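Local coordinates for protein Cfl (Pectobacterium brasiliense, PDB 7A9J) that probably activates carboxylic acids with ATP as a coronafacic acid ligase of the AMP-binding enzyme family, and belongs to ligases studied for amide synthesis, at residues A[39-44]-A[51-56]; A[217-222]-A[229-234]; A[266-271]-A[298-303]; A[288-293]-A[316-321]. The protein carries 1 engineered substitution. One frame throughout, in Å; residues are numbered along the deposited sequence.

Interaction 1: A[39-44]-A[51-56]; sequences TAVKSI and YNLLLL
A classic beta bulge, with Ala40 and Val41 both set against Ile48 of strand 47-49, delivers two successive residues of strand 39-42 to Leu53 on helix 50-66. The evidence is in the backbone: Ala40 has phi/psi near -92/-44, the helix-like pair expected at the first bulge position, while Val41 returns to extended values, and the CB atoms of both point toward the helix. One methyl group answers both. Leu53 CD2 lies 3.9 Å from Ala40 CB and 3.8 Å from Val41 CG2. With its CG anti to the backbone N (chi1 174°), Leu53 directs its side chain toward the strand, and CD2, extended beyond CG, forms its leading end. Val41 offers CG2, the branch beside its own backbone N, and the two side chains meet at a slant. The backbones stay well apart, with the CA atoms of Ala40 and Leu53 7.3 Å from each other. Phe28 and Ala87 also touch Leu53, placing the contact where helices 24-34, 50-66 and 83-95 come together beside strand 39-42. All three touching residues are buried and meet through methyl groups alone, which implies that the two segments meet here by apolar fit alone.

Interaction 2: A[217-222]-A[229-234]; sequences INPRLP and PAILSL
Pro219 and Pro229 mark the closest backbone approach, 6.8 Å between their CA atoms, of two segments that run in roughly opposing directions. Residues 217-222 form an irregular chain, whereas 229-234 enters strand 230-233; side chains alone make the contact. The two proline rings cross at about a right angle. Pro219 sets its CG on Pro229 CB at 3.8 Å, and its CB also lies 3.9 Å from Pro229 CB, so one edge of the Pro219 ring rests on the CB corner of the other. Further along the strand, Ile217 CG2 comes 3.6 Å from Ile231 CG1, the tightest approach of the contact. Its chi1 of -54° leaves CG2 opposite the backbone N and aimed at the strand. Strand 230-233 is paired in parallel with strands 255-257 and 278-281 in the alpha/beta part of the AMP-binding domain, and the 217-222 chain, which follows helix 203-214, lies over one side of it. Tyr254 touches Ile217, Pro219 and Ile231 alike, and Lys252 NZ hydrogen-bonds to Ile217 O. Ile231 departs from the usual staggered torsions, with chi2 at 36°, and in this conformation CD1 lies near both neighbours: 4.1 Å from Ile217 CG2 and 4.3 Å from Pro219 CG. The side chain of Ile217 is about 10 Å from the bound indenone carboxylic acid.

Interaction 3: A[266-271]-A[298-303]; sequences NITETL and NSLDLS
Leu271 and Leu300 slant across each other where helix 267-274 meets the irregular chain that runs from helix 283-294 to strand 306-311, a joint in the alpha/beta part of the AMP-binding domain. Leu300 comes to the helix with both methyl branches. Its CD1 rests 3.9 Å from Leu271 CB, at the root of that side chain, while its CD2 lies 3.9 Å from Leu271 CD1, near the far end. The leucine fork therefore lies along the Leu271 side chain, with one prong at its base and the other at its tip. Leu300 holds CG anti to its own N (chi1 170°), which carries the fork clear of the loop backbone; Leu271 keeps an extended chain beyond CB, giving the fork a length of hydrocarbon to lie on. One helical turn earlier, Thr268 adds a looser touch, its CG2 at 4.3 Å from Leu300 CB. Thr268 and Leu271 are three residues apart, so Leu300 meets one side of the helix. The polar groups nearby are paired with helix 283-294: Glu293 OE1 takes the N-H of Leu300, and Thr268 OG1 is hydrogen-bonded to Asn292 ND2. Beyond Leu300 the loop folds on itself in an Asx turn. Asp301 OD1 accepts twice from Ser303, using its syn lone pair for the hydroxyl OG, while the backbone N of Ser303 meets it on the anti side at 3.0 Å, with an N-H...O angle of 160° and the donor 29° out of the carboxylate plane.

Interaction 4: A[288-293]-A[316-321]; sequences KIIKNE and TELSQK
Ile290 pushes the end of its longer branch against helix 316-326, overlapping Leu318 and Lys321 with a single methyl group. Ile290 CD1 lies 3.7 Å from Leu318 CD1 and 4.2 Å from Lys321 CB; the main-chain carbon of Lys321, atom C, is 4.1 Å from Ile290 CD1. The extended chain accounts for this reach: CG1 is anti to Ile290's own carbonyl carbon, and chi2 of 166° carries CD1 onward to the neighbouring helix. Leu318, whose side chain is about 12 Å from the bound ligand, approaches obliquely with only its CD1 branch. Lys321, one turn later, contributes its aliphatic root and main chain, and its exposed side chain bends at chi3 (86°). The nearest CA atoms, those of Ile290 and Lys321, are 7.8 Å apart, and the pairing is a narrow side-chain bridge between helices. In the alternating strand and helix pattern of the AMP-binding domain, helix 283-294 follows strand 278-281, and helix 316-326 connects, along the chain, the parallel neighbours 306-311 and 331-335. Phe322 extends the apolar patch by touching Ile290, and Leu330 backs Leu318. On the first turn of helix 316-326, Ser319 OG donates to Thr316 O at 2.9 Å, coming in 26° from the carbonyl plane; the same oxygen receives a weak bond from Gln320 N. Gln320 in turn hydrogen-bonds through OE1 to Gln446 NE2, just after helix 437-445.

Overall arrangement
Burial separates the four contacts: in interactions 1 and 3 every touching residue is buried, while interactions 2 and 4 are partly buried, one with prolines and the other with a lysine at its margin. Each is apolar across its two segments. Interactions 1 and 2 lie on neighbouring parts of the same strand system and touch where Lys42 CE meets Ala230 CB at 3.8 Å. From interaction 2, Leu234 and Leu232 pack on the helix of interaction 3. Interactions 3 and 4 interleave along the chain, joined by the polar side chains of helix 283-294, yet buried leucine packing in one contrasts with a thin methyl contact beside an exposed lysine in the other. Interactions 1 and 4, 32 Å apart between centres, have no direct touch.

Interaction 1: A[39-44]-A[51-56]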
loop_
_atom_site.group_PDB
_atom_site.type_symbol
_atom_site.label_atom_id
_atom_site.label_comp_id
_atom_site.label_asym_id
_atom_site.label_seq_id
_atom_site.Cartn_x
_atom_site.Cartn_y
_atom_site.Cartn_z
ATOM N N THR A 39 -6.517 -16.767 18.624
ATOM C CA THR A 39 -5.274 -16.535 17.891
ATOM C C THR A 39 -5.215 -15.084 17.424
ATOM O O THR A 39 -6.123 -14.609 16.746
ATOM C CB THR A 39 -5.207 -17.466 16.694
ATOM O OG1 THR A 39 -5.209 -18.806 17.204
ATOM C CG2 THR A 39 -3.961 -17.245 15.876
ATOM N N ALA A 40 -4.131 -14.396 17.770
ATOM C CA ALA A 40 -3.921 -13.040 17.270
ATOM C C ALA A 40 -3.099 -13.032 15.977
ATOM O O ALA A 40 -3.412 -12.264 15.051
ATOM C CB ALA A 40 -3.225 -12.176 18.315
ATOM N N VAL A 41 -2.021 -13.804 15.885
ATOM C CA VAL A 41 -1.095 -13.789 14.748
ATOM C C VAL A 41 -0.742 -15.227 14.431
ATOM O O VAL A 41 -0.571 -16.051 15.340
ATOM C CB VAL A 41 0.210 -12.993 15.022
ATOM C CG1 VAL A 41 0.900 -12.585 13.664
ATOM C CG2 VAL A 41 -0.116 -11.756 15.813
ATOM N N LYS A 42 -0.635 -15.536 13.158
ATOM C CA LYS A 42 -0.201 -16.858 12.752
ATOM C C LYS A 42 0.716 -16.747 11.550
ATOM O O LYS A 42 0.735 -15.746 10.829
ATOM C CB LYS A 42 -1.379 -17.801 12.526
ATOM C CG LYS A 42 -2.170 -17.593 11.302
ATOM C CD LYS A 42 -3.632 -18.030 11.545
ATOM C CE LYS A 42 -4.399 -18.155 10.229
ATOM N NZ LYS A 42 -5.704 -18.847 10.432
ATOM N N SER A 43 1.542 -17.766 11.404
ATOM C CA SER A 43 2.396 -17.920 10.245
ATOM C C SER A 43 2.121 -19.317 9.765
ATOM O O SER A 43 1.203 -19.984 10.271
ATOM C CB SER A 43 3.878 -17.697 10.561
ATOM O OG SER A 43 4.297 -18.605 11.563
ATOM N N ILE A 44 2.880 -19.790 8.790
ATOM C CA ILE A 44 2.661 -21.152 8.360
ATOM C C ILE A 44 2.984 -22.129 9.493
ATOM O O ILE A 44 2.315 -23.148 9.641
ATOM C CB ILE A 44 3.481 -21.465 7.106
ATOM C CG1 ILE A 44 2.872 -20.693 5.929
ATOM C CG2 ILE A 44 3.499 -22.950 6.844
ATOM C CD1 ILE A 44 3.507 -20.997 4.630
ATOM N N TYR A 51 -3.605 -13.216 24.263
ATOM C CA TYR A 51 -3.063 -13.081 25.613
ATOM C C TYR A 51 -1.558 -13.202 25.574
ATOM O O TYR A 51 -0.848 -12.376 26.160
ATOM C CB TYR A 51 -3.666 -14.112 26.553
ATOM C CG TYR A 51 -3.212 -13.925 27.996
ATOM C CD1 TYR A 51 -3.834 -12.983 28.813
ATOM C CD2 TYR A 51 -2.140 -14.592 28.485
ATOM C CE1 TYR A 51 -3.451 -12.806 30.118
ATOM C CE2 TYR A 51 -1.769 -14.450 29.844
ATOM C CZ TYR A 51 -2.392 -13.515 30.607
ATOM O OH TYR A 51 -1.984 -13.316 31.926
ATOM N N ASN A 52 -1.051 -14.219 24.873
ATOM C CA ASN A 52 0.419 -14.384 24.836
ATOM C C ASN A 52 1.130 -13.271 24.072
ATOM O O ASN A 52 2.299 -12.960 24.379
ATOM C CB ASN A 52 0.754 -15.773 24.311
ATOM C CG ASN A 52 0.497 -16.887 25.431
ATOM O OD1 ASN A 52 0.759 -16.640 26.644
ATOM N ND2 ASN A 52 -0.057 -18.056 25.066
ATOM N N LEU A 53 0.488 -12.696 23.039
ATOM C CA LEU A 53 1.066 -11.536 22.395
ATOM C C LEU A 53 1.126 -10.355 23.355
ATOM O O LEU A 53 2.148 -9.670 23.412
ATOM C CB LEU A 53 0.278 -11.198 21.113
ATOM C CG LEU A 53 0.653 -9.933 20.383
ATOM C CD1 LEU A 53 2.117 -10.014 20.018
ATOM C CD2 LEU A 53 -0.249 -9.816 19.088
ATOM N N LEU A 54 0.067 -10.118 24.145
ATOM C CA LEU A 54 0.149 -9.095 25.188
ATOM C C LEU A 54 1.292 -9.373 26.169
ATOM O O LEU A 54 2.020 -8.452 26.559
ATOM C CB LEU A 54 -1.192 -8.957 25.926
ATOM C CG LEU A 54 -1.223 -8.018 27.141
ATOM C CD1 LEU A 54 -0.972 -6.529 26.700
ATOM C CD2 LEU A 54 -2.535 -8.151 27.875
ATOM N N LEU A 55 1.472 -10.623 26.589
ATOM C CA LEU A 55 2.569 -10.915 27.513
ATOM C C LEU A 55 3.911 -10.584 26.884
ATOM O O LEU A 55 4.756 -9.981 27.547
ATOM C CB LEU A 55 2.556 -12.372 27.957
ATOM C CG LEU A 55 1.342 -12.737 28.809
ATOM C CD1 LEU A 55 1.628 -14.103 29.360
ATOM C CD2 LEU A 55 1.157 -11.762 29.950
ATOM N N LEU A 56 4.098 -10.928 25.599
ATOM C CA LEU A 56 5.350 -10.609 24.893
ATOM C C LEU A 56 5.569 -9.091 24.791
ATOM O O LEU A 56 6.672 -8.581 25.057
ATOM C CB LEU A 56 5.322 -11.219 23.481
ATOM C CG LEU A 56 6.476 -10.891 22.524
ATOM C CD1 LEU A 56 7.775 -11.360 23.214
ATOM C CD2 LEU A 56 6.261 -11.646 21.225
#

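Interaction 2: A[217-222]-A[229-234]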
loop_
_atom_site.group_PDB
_atom_site.type_symbol
_atom_site.label_atom_id
_atom_site.label_comp_id
_atom_site.label_asym_id
_atom_site.label_seq_id
_atom_site.Cartn_x
_atom_site.Cartn_y
_atom_site.Cartn_z
ATOM N N ILE A 217 -11.570 -3.057 6.129
ATOM C CA ILE A 217 -11.286 -4.481 6.314
ATOM C C ILE A 217 -12.609 -5.176 6.597
ATOM O O ILE A 217 -13.089 -5.161 7.750
ATOM C CB ILE A 217 -10.316 -4.737 7.470
ATOM C CG1 ILE A 217 -9.033 -3.927 7.296
ATOM C CG2 ILE A 217 -10.046 -6.314 7.567
ATOM C CD1 ILE A 217 -8.037 -4.147 8.427
ATOM N N ASN A 218 -13.152 -5.841 5.585
ATOM C CA ASN A 218 -14.530 -6.340 5.627
ATOM C C ASN A 218 -14.549 -7.757 5.072
ATOM O O ASN A 218 -15.102 -8.025 4.002
ATOM C CB ASN A 218 -15.476 -5.394 4.856
ATOM C CG ASN A 218 -15.447 -4.019 5.386
ATOM O OD1 ASN A 218 -15.878 -3.780 6.513
ATOM N ND2 ASN A 218 -14.979 -3.047 4.559
ATOM N N PRO A 219 -14.015 -8.724 5.837
ATOM C CA PRO A 219 -14.134 -10.126 5.420
ATOM C C PRO A 219 -15.597 -10.532 5.382
ATOM O O PRO A 219 -16.430 -10.008 6.124
ATOM C CB PRO A 219 -13.384 -10.913 6.530
ATOM C CG PRO A 219 -13.234 -9.944 7.693
ATOM C CD PRO A 219 -13.433 -8.543 7.184
ATOM N N ARG A 220 -15.882 -11.581 4.634
ATOM C CA ARG A 220 -17.255 -12.064 4.639
ATOM C C ARG A 220 -17.536 -12.889 5.886
ATOM O O ARG A 220 -16.629 -13.329 6.590
ATOM C CB ARG A 220 -17.552 -12.904 3.400
ATOM C CG ARG A 220 -17.337 -12.156 2.059
ATOM C CD ARG A 220 -17.801 -13.060 0.927
ATOM N NE ARG A 220 -17.996 -12.384 -0.341
ATOM C CZ ARG A 220 -18.516 -12.985 -1.407
ATOM N NH1 ARG A 220 -18.881 -14.256 -1.311
ATOM N NH2 ARG A 220 -18.682 -12.328 -2.556
ATOM N N LEU A 221 -18.819 -13.032 6.178
ATOM C CA LEU A 221 -19.255 -13.921 7.243
ATOM C C LEU A 221 -18.824 -15.350 6.903
ATOM O O LEU A 221 -19.122 -15.829 5.802
ATOM C CB LEU A 221 -20.781 -13.831 7.387
ATOM C CG LEU A 221 -21.452 -14.572 8.530
ATOM C CD1 LEU A 221 -21.052 -13.969 9.874
ATOM C CD2 LEU A 221 -23.000 -14.680 8.394
ATOM N N PRO A 222 -18.101 -16.041 7.783
ATOM C CA PRO A 222 -17.723 -17.431 7.491
ATOM C C PRO A 222 -18.945 -18.329 7.440
ATOM O O PRO A 222 -20.007 -18.008 7.972
ATOM C CB PRO A 222 -16.792 -17.826 8.648
ATOM C CG PRO A 222 -16.949 -16.766 9.683
ATOM C CD PRO A 222 -17.417 -15.513 8.976
ATOM N N PRO A 229 -12.013 -14.859 11.051
ATOM C CA PRO A 229 -11.314 -14.382 9.837
ATOM C C PRO A 229 -9.864 -14.089 10.121
ATOM O O PRO A 229 -9.542 -13.466 11.132
ATOM C CB PRO A 229 -12.046 -13.080 9.460
ATOM C CG PRO A 229 -13.359 -13.179 10.098
ATOM C CD PRO A 229 -13.118 -13.941 11.396
ATOM N N ALA A 230 -8.992 -14.583 9.244
ATOM C CA ALA A 230 -7.581 -14.211 9.224
ATOM C C ALA A 230 -7.342 -13.198 8.102
ATOM O O ALA A 230 -7.812 -13.371 6.977
ATOM C CB ALA A 230 -6.680 -15.432 8.999
ATOM N N ILE A 231 -6.574 -12.175 8.418
ATOM C CA ILE A 231 -6.289 -11.031 7.539
ATOM C C ILE A 231 -4.859 -11.190 7.087
ATOM O O ILE A 231 -3.969 -11.386 7.918
ATOM C CB ILE A 231 -6.503 -9.701 8.308
ATOM C CG1 ILE A 231 -7.953 -9.228 8.225
ATOM C CG2 ILE A 231 -5.548 -8.553 7.861
ATOM C CD1 ILE A 231 -8.977 -10.258 8.250
ATOM N N LEU A 232 -4.617 -11.055 5.766
ATOM C CA LEU A 232 -3.278 -11.145 5.232
ATOM C C LEU A 232 -2.962 -9.840 4.522
ATOM O O LEU A 232 -3.767 -9.357 3.703
ATOM C CB LEU A 232 -3.151 -12.294 4.233
ATOM C CG LEU A 232 -1.924 -12.347 3.365
ATOM C CD1 LEU A 232 -0.689 -12.486 4.251
ATOM C CD2 LEU A 232 -2.049 -13.528 2.312
ATOM N N SER A 233 -1.798 -9.282 4.805
ATOM C CA SER A 233 -1.310 -8.180 3.959
ATOM C C SER A 233 -0.032 -8.624 3.266
ATOM O O SER A 233 0.944 -9.000 3.938
ATOM C CB SER A 233 -1.053 -6.900 4.769
ATOM O OG SER A 233 -0.481 -5.914 3.882
ATOM N N LEU A 234 -0.026 -8.554 1.911
ATOM C CA LEU A 234 1.154 -8.959 1.177
ATOM C C LEU A 234 2.236 -7.874 1.195
ATOM O O LEU A 234 3.388 -8.161 0.836
ATOM C CB LEU A 234 0.779 -9.283 -0.278
ATOM C CG LEU A 234 -0.174 -10.490 -0.308
ATOM C CD1 LEU A 234 -0.682 -10.677 -1.720
ATOM C CD2 LEU A 234 0.554 -11.768 0.134
#

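Interaction 3: A[266-271]-A[298-303]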
loop_
_atom_site.group_PDB
_atom_site.type_symbol
_atom_site.label_atom_id
_atom_site.label_comp_id
_atom_site.label_asym_id
_atom_site.label_seq_id
_atom_site.Cartn_x
_atom_site.Cartn_y
_atom_site.Cartn_z
ATOM N N ASN A 266 5.888 -18.264 -3.248
ATOM C CA ASN A 266 5.055 -19.422 -3.543
ATOM C C ASN A 266 3.598 -19.131 -3.187
ATOM O O ASN A 266 2.922 -19.976 -2.587
ATOM C CB ASN A 266 5.619 -20.634 -2.793
ATOM C CG ASN A 266 6.969 -21.052 -3.340
ATOM O OD1 ASN A 266 8.009 -20.831 -2.710
ATOM N ND2 ASN A 266 6.964 -21.657 -4.523
ATOM N N ILE A 267 3.100 -17.958 -3.610
ATOM C CA ILE A 267 1.877 -17.408 -3.029
ATOM C C ILE A 267 0.679 -18.306 -3.309
ATOM O O ILE A 267 -0.210 -18.437 -2.457
ATOM C CB ILE A 267 1.628 -15.957 -3.506
ATOM C CG1 ILE A 267 0.351 -15.377 -2.858
ATOM C CG2 ILE A 267 1.566 -15.882 -5.030
ATOM C CD1 ILE A 267 0.510 -15.199 -1.358
ATOM N N THR A 268 0.588 -18.880 -4.512
ATOM C CA THR A 268 -0.573 -19.717 -4.821
ATOM C C THR A 268 -0.667 -20.902 -3.863
ATOM O O THR A 268 -1.729 -21.177 -3.290
ATOM C CB THR A 268 -0.511 -20.211 -6.274
ATOM O OG1 THR A 268 -0.525 -19.065 -7.138
ATOM C CG2 THR A 268 -1.721 -21.075 -6.582
ATOM N N GLU A 269 0.443 -21.621 -3.680
ATOM C CA GLU A 269 0.430 -22.752 -2.753
ATOM C C GLU A 269 0.235 -22.288 -1.315
ATOM O O GLU A 269 -0.462 -22.946 -0.538
ATOM C CB GLU A 269 1.701 -23.579 -2.905
ATOM C CG GLU A 269 1.654 -24.540 -4.111
ATOM C CD GLU A 269 0.557 -25.624 -4.003
ATOM O OE1 GLU A 269 0.065 -25.899 -2.881
ATOM O OE2 GLU A 269 0.188 -26.210 -5.050
ATOM N N THR A 270 0.862 -21.173 -0.934
ATOM C CA THR A 270 0.659 -20.628 0.399
ATOM C C THR A 270 -0.804 -20.304 0.658
ATOM O O THR A 270 -1.316 -20.551 1.761
ATOM C CB THR A 270 1.537 -19.386 0.555
ATOM O OG1 THR A 270 2.915 -19.823 0.451
ATOM C CG2 THR A 270 1.263 -18.676 1.908
ATOM N N LEU A 271 -1.488 -19.729 -0.336
ATOM C CA LEU A 271 -2.884 -19.338 -0.143
ATOM C C LEU A 271 -3.791 -20.560 -0.058
ATOM O O LEU A 271 -4.773 -20.550 0.698
ATOM C CB LEU A 271 -3.336 -18.394 -1.267
ATOM C CG LEU A 271 -2.826 -16.955 -1.189
ATOM C CD1 LEU A 271 -3.352 -16.141 -2.351
ATOM C CD2 LEU A 271 -3.317 -16.339 0.176
ATOM N N ASN A 298 -4.887 -27.505 -9.601
ATOM C CA ASN A 298 -5.894 -27.631 -8.550
ATOM C C ASN A 298 -6.740 -26.376 -8.414
ATOM O O ASN A 298 -7.820 -26.434 -7.815
ATOM C CB ASN A 298 -5.230 -27.956 -7.206
ATOM C CG ASN A 298 -4.624 -29.350 -7.171
ATOM O OD1 ASN A 298 -5.106 -30.264 -7.840
ATOM N ND2 ASN A 298 -3.567 -29.520 -6.382
ATOM N N SER A 299 -6.275 -25.259 -8.966
ATOM C CA SER A 299 -7.039 -24.029 -9.019
ATOM C C SER A 299 -7.255 -23.480 -7.615
ATOM O O SER A 299 -7.746 -24.164 -6.709
ATOM C CB SER A 299 -8.369 -24.229 -9.744
ATOM O OG SER A 299 -8.231 -23.903 -11.117
ATOM N N LEU A 300 -6.874 -22.232 -7.435
ATOM C CA LEU A 300 -7.065 -21.557 -6.170
ATOM C C LEU A 300 -8.441 -20.900 -6.175
ATOM O O LEU A 300 -8.779 -20.154 -7.105
ATOM C CB LEU A 300 -5.954 -20.530 -5.975
ATOM C CG LEU A 300 -6.092 -19.548 -4.828
ATOM C CD1 LEU A 300 -5.957 -20.289 -3.530
ATOM C CD2 LEU A 300 -4.999 -18.520 -4.990
ATOM N N ASP A 301 -9.210 -21.154 -5.121
ATOM C CA ASP A 301 -10.567 -20.629 -4.958
ATOM C C ASP A 301 -10.527 -19.370 -4.090
ATOM O O ASP A 301 -10.480 -19.453 -2.855
ATOM C CB ASP A 301 -11.467 -21.691 -4.332
ATOM C CG ASP A 301 -12.909 -21.216 -4.145
ATOM O OD1 ASP A 301 -13.248 -20.113 -4.602
ATOM O OD2 ASP A 301 -13.704 -21.954 -3.526
ATOM N N LEU A 302 -10.570 -18.211 -4.741
ATOM C CA LEU A 302 -10.640 -16.924 -4.065
ATOM C C LEU A 302 -12.040 -16.329 -4.107
ATOM O O LEU A 302 -12.199 -15.144 -3.782
ATOM C CB LEU A 302 -9.654 -15.919 -4.674
ATOM C CG LEU A 302 -8.170 -16.296 -4.558
ATOM C CD1 LEU A 302 -7.375 -15.113 -5.081
ATOM C CD2 LEU A 302 -7.881 -16.579 -3.069
ATOM N N SER A 303 -13.061 -17.130 -4.464
ATOM C CA SER A 303 -14.404 -16.577 -4.663
ATOM C C SER A 303 -15.002 -16.018 -3.369
ATOM O O SER A 303 -15.753 -15.036 -3.418
ATOM C CB SER A 303 -15.343 -17.640 -5.275
ATOM O OG SER A 303 -15.414 -18.782 -4.443
#

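Interaction 4: A[288-293]-A[316-321]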
loop_
_atom_site.group_PDB
_atom_site.type_symbol
_atom_site.label_atom_id
_atom_site.label_comp_id
_atom_site.label_asym_id
_atom_site.label_seq_id
_atom_site.Cartn_x
_atom_site.Cartn_y
_atom_site.Cartn_z
ATOM N N LYS A 288 0.177 -10.999 -10.270
ATOM C CA LYS A 288 0.970 -12.219 -10.166
ATOM C C LYS A 288 0.109 -13.402 -9.761
ATOM O O LYS A 288 0.273 -14.507 -10.287
ATOM C CB LYS A 288 2.088 -12.037 -9.152
ATOM C CG LYS A 288 3.050 -10.915 -9.519
ATOM C CD LYS A 288 3.861 -10.440 -8.306
ATOM C CE LYS A 288 5.251 -11.047 -8.308
ATOM N NZ LYS A 288 6.298 -9.996 -8.477
ATOM N N ILE A 289 -0.823 -13.182 -8.835
ATOM C CA ILE A 289 -1.704 -14.263 -8.425
ATOM C C ILE A 289 -2.522 -14.759 -9.625
ATOM O O ILE A 289 -2.661 -15.970 -9.852
ATOM C CB ILE A 289 -2.546 -13.767 -7.240
ATOM C CG1 ILE A 289 -1.605 -13.734 -6.001
ATOM C CG2 ILE A 289 -3.704 -14.692 -6.962
ATOM C CD1 ILE A 289 -2.183 -13.029 -4.806
ATOM N N ILE A 290 -2.994 -13.827 -10.446
ATOM C CA ILE A 290 -3.744 -14.170 -11.651
ATOM C C ILE A 290 -2.865 -14.963 -12.601
ATOM O O ILE A 290 -3.280 -15.987 -13.162
ATOM C CB ILE A 290 -4.269 -12.891 -12.324
ATOM C CG1 ILE A 290 -5.320 -12.219 -11.427
ATOM C CG2 ILE A 290 -4.764 -13.169 -13.786
ATOM C CD1 ILE A 290 -5.642 -10.795 -11.852
ATOM N N LYS A 291 -1.637 -14.492 -12.804
ATOM C CA LYS A 291 -0.781 -15.129 -13.793
ATOM C C LYS A 291 -0.413 -16.551 -13.387
ATOM O O LYS A 291 -0.284 -17.425 -14.245
ATOM C CB LYS A 291 0.474 -14.294 -14.013
ATOM C CG LYS A 291 1.315 -14.838 -15.179
ATOM C CD LYS A 291 2.518 -13.968 -15.519
ATOM C CE LYS A 291 2.199 -12.968 -16.618
ATOM N NZ LYS A 291 3.456 -12.526 -17.276
ATOM N N ASN A 292 -0.271 -16.811 -12.088
ATOM C CA ASN A 292 0.071 -18.158 -11.637
ATOM C C ASN A 292 -1.008 -19.176 -12.001
ATOM O O ASN A 292 -0.701 -20.352 -12.227
ATOM C CB ASN A 292 0.305 -18.152 -10.132
ATOM C CG ASN A 292 1.528 -17.360 -9.748
ATOM O OD1 ASN A 292 2.330 -16.973 -10.609
ATOM N ND2 ASN A 292 1.691 -17.119 -8.448
ATOM N N GLU A 293 -2.269 -18.741 -12.084
ATOM C CA GLU A 293 -3.370 -19.652 -12.400
ATOM C C GLU A 293 -3.325 -20.168 -13.826
ATOM O O GLU A 293 -3.891 -21.235 -14.090
ATOM C CB GLU A 293 -4.719 -18.970 -12.175
ATOM C CG GLU A 293 -5.009 -18.717 -10.733
ATOM C CD GLU A 293 -5.175 -20.001 -9.935
ATOM O OE1 GLU A 293 -6.168 -20.744 -10.147
ATOM O OE2 GLU A 293 -4.307 -20.262 -9.094
ATOM N N THR A 316 -9.377 -0.501 -11.850
ATOM C CA THR A 316 -10.554 -1.009 -12.528
ATOM C C THR A 316 -10.209 -2.104 -13.534
ATOM O O THR A 316 -10.957 -3.075 -13.663
ATOM C CB THR A 316 -11.296 0.179 -13.205
ATOM O OG1 THR A 316 -11.762 1.074 -12.151
ATOM C CG2 THR A 316 -12.464 -0.313 -14.102
ATOM N N GLU A 317 -9.141 -1.952 -14.334
ATOM C CA GLU A 317 -8.852 -3.011 -15.299
ATOM C C GLU A 317 -8.442 -4.301 -14.585
ATOM O O GLU A 317 -8.822 -5.412 -14.993
ATOM C CB GLU A 317 -7.750 -2.562 -16.267
ATOM C CG GLU A 317 -7.221 -3.653 -17.125
ATOM C CD GLU A 317 -5.936 -3.234 -17.841
ATOM O OE1 GLU A 317 -4.912 -3.943 -17.704
ATOM O OE2 GLU A 317 -5.953 -2.177 -18.520
ATOM N N LEU A 318 -7.654 -4.165 -13.538
ATOM C CA LEU A 318 -7.283 -5.336 -12.745
ATOM C C LEU A 318 -8.534 -6.048 -12.195
ATOM O O LEU A 318 -8.613 -7.281 -12.191
ATOM C CB LEU A 318 -6.380 -4.875 -11.610
ATOM C CG LEU A 318 -6.031 -5.906 -10.512
ATOM C CD1 LEU A 318 -5.491 -7.159 -11.115
ATOM C CD2 LEU A 318 -5.025 -5.252 -9.604
ATOM N N SER A 319 -9.540 -5.286 -11.752
ATOM C CA SER A 319 -10.727 -5.935 -11.169
ATOM C C SER A 319 -11.443 -6.803 -12.195
ATOM O O SER A 319 -11.999 -7.857 -11.851
ATOM C CB SER A 319 -11.674 -4.880 -10.585
ATOM O OG SER A 319 -12.502 -4.354 -11.623
ATOM N N GLN A 320 -11.462 -6.363 -13.469
ATOM C CA GLN A 320 -12.061 -7.167 -14.523
ATOM C C GLN A 320 -11.311 -8.490 -14.696
ATOM O O GLN A 320 -11.921 -9.569 -14.728
ATOM C CB GLN A 320 -12.076 -6.362 -15.845
ATOM C CG GLN A 320 -12.806 -4.955 -15.655
ATOM C CD GLN A 320 -12.610 -3.909 -16.791
ATOM O OE1 GLN A 320 -12.011 -4.178 -17.836
ATOM N NE2 GLN A 320 -13.135 -2.701 -16.561
ATOM N N LYS A 321 -9.978 -8.423 -14.809
ATOM C CA LYS A 321 -9.185 -9.648 -14.934
ATOM C C LYS A 321 -9.338 -10.529 -13.702
ATOM O O LYS A 321 -9.376 -11.763 -13.802
ATOM C CB LYS A 321 -7.715 -9.299 -15.135
ATOM C CG LYS A 321 -7.486 -8.335 -16.294
ATOM C CD LYS A 321 -6.074 -7.770 -16.300
ATOM C CE LYS A 321 -5.139 -8.712 -17.042
ATOM N NZ LYS A 321 -3.761 -8.171 -17.147
#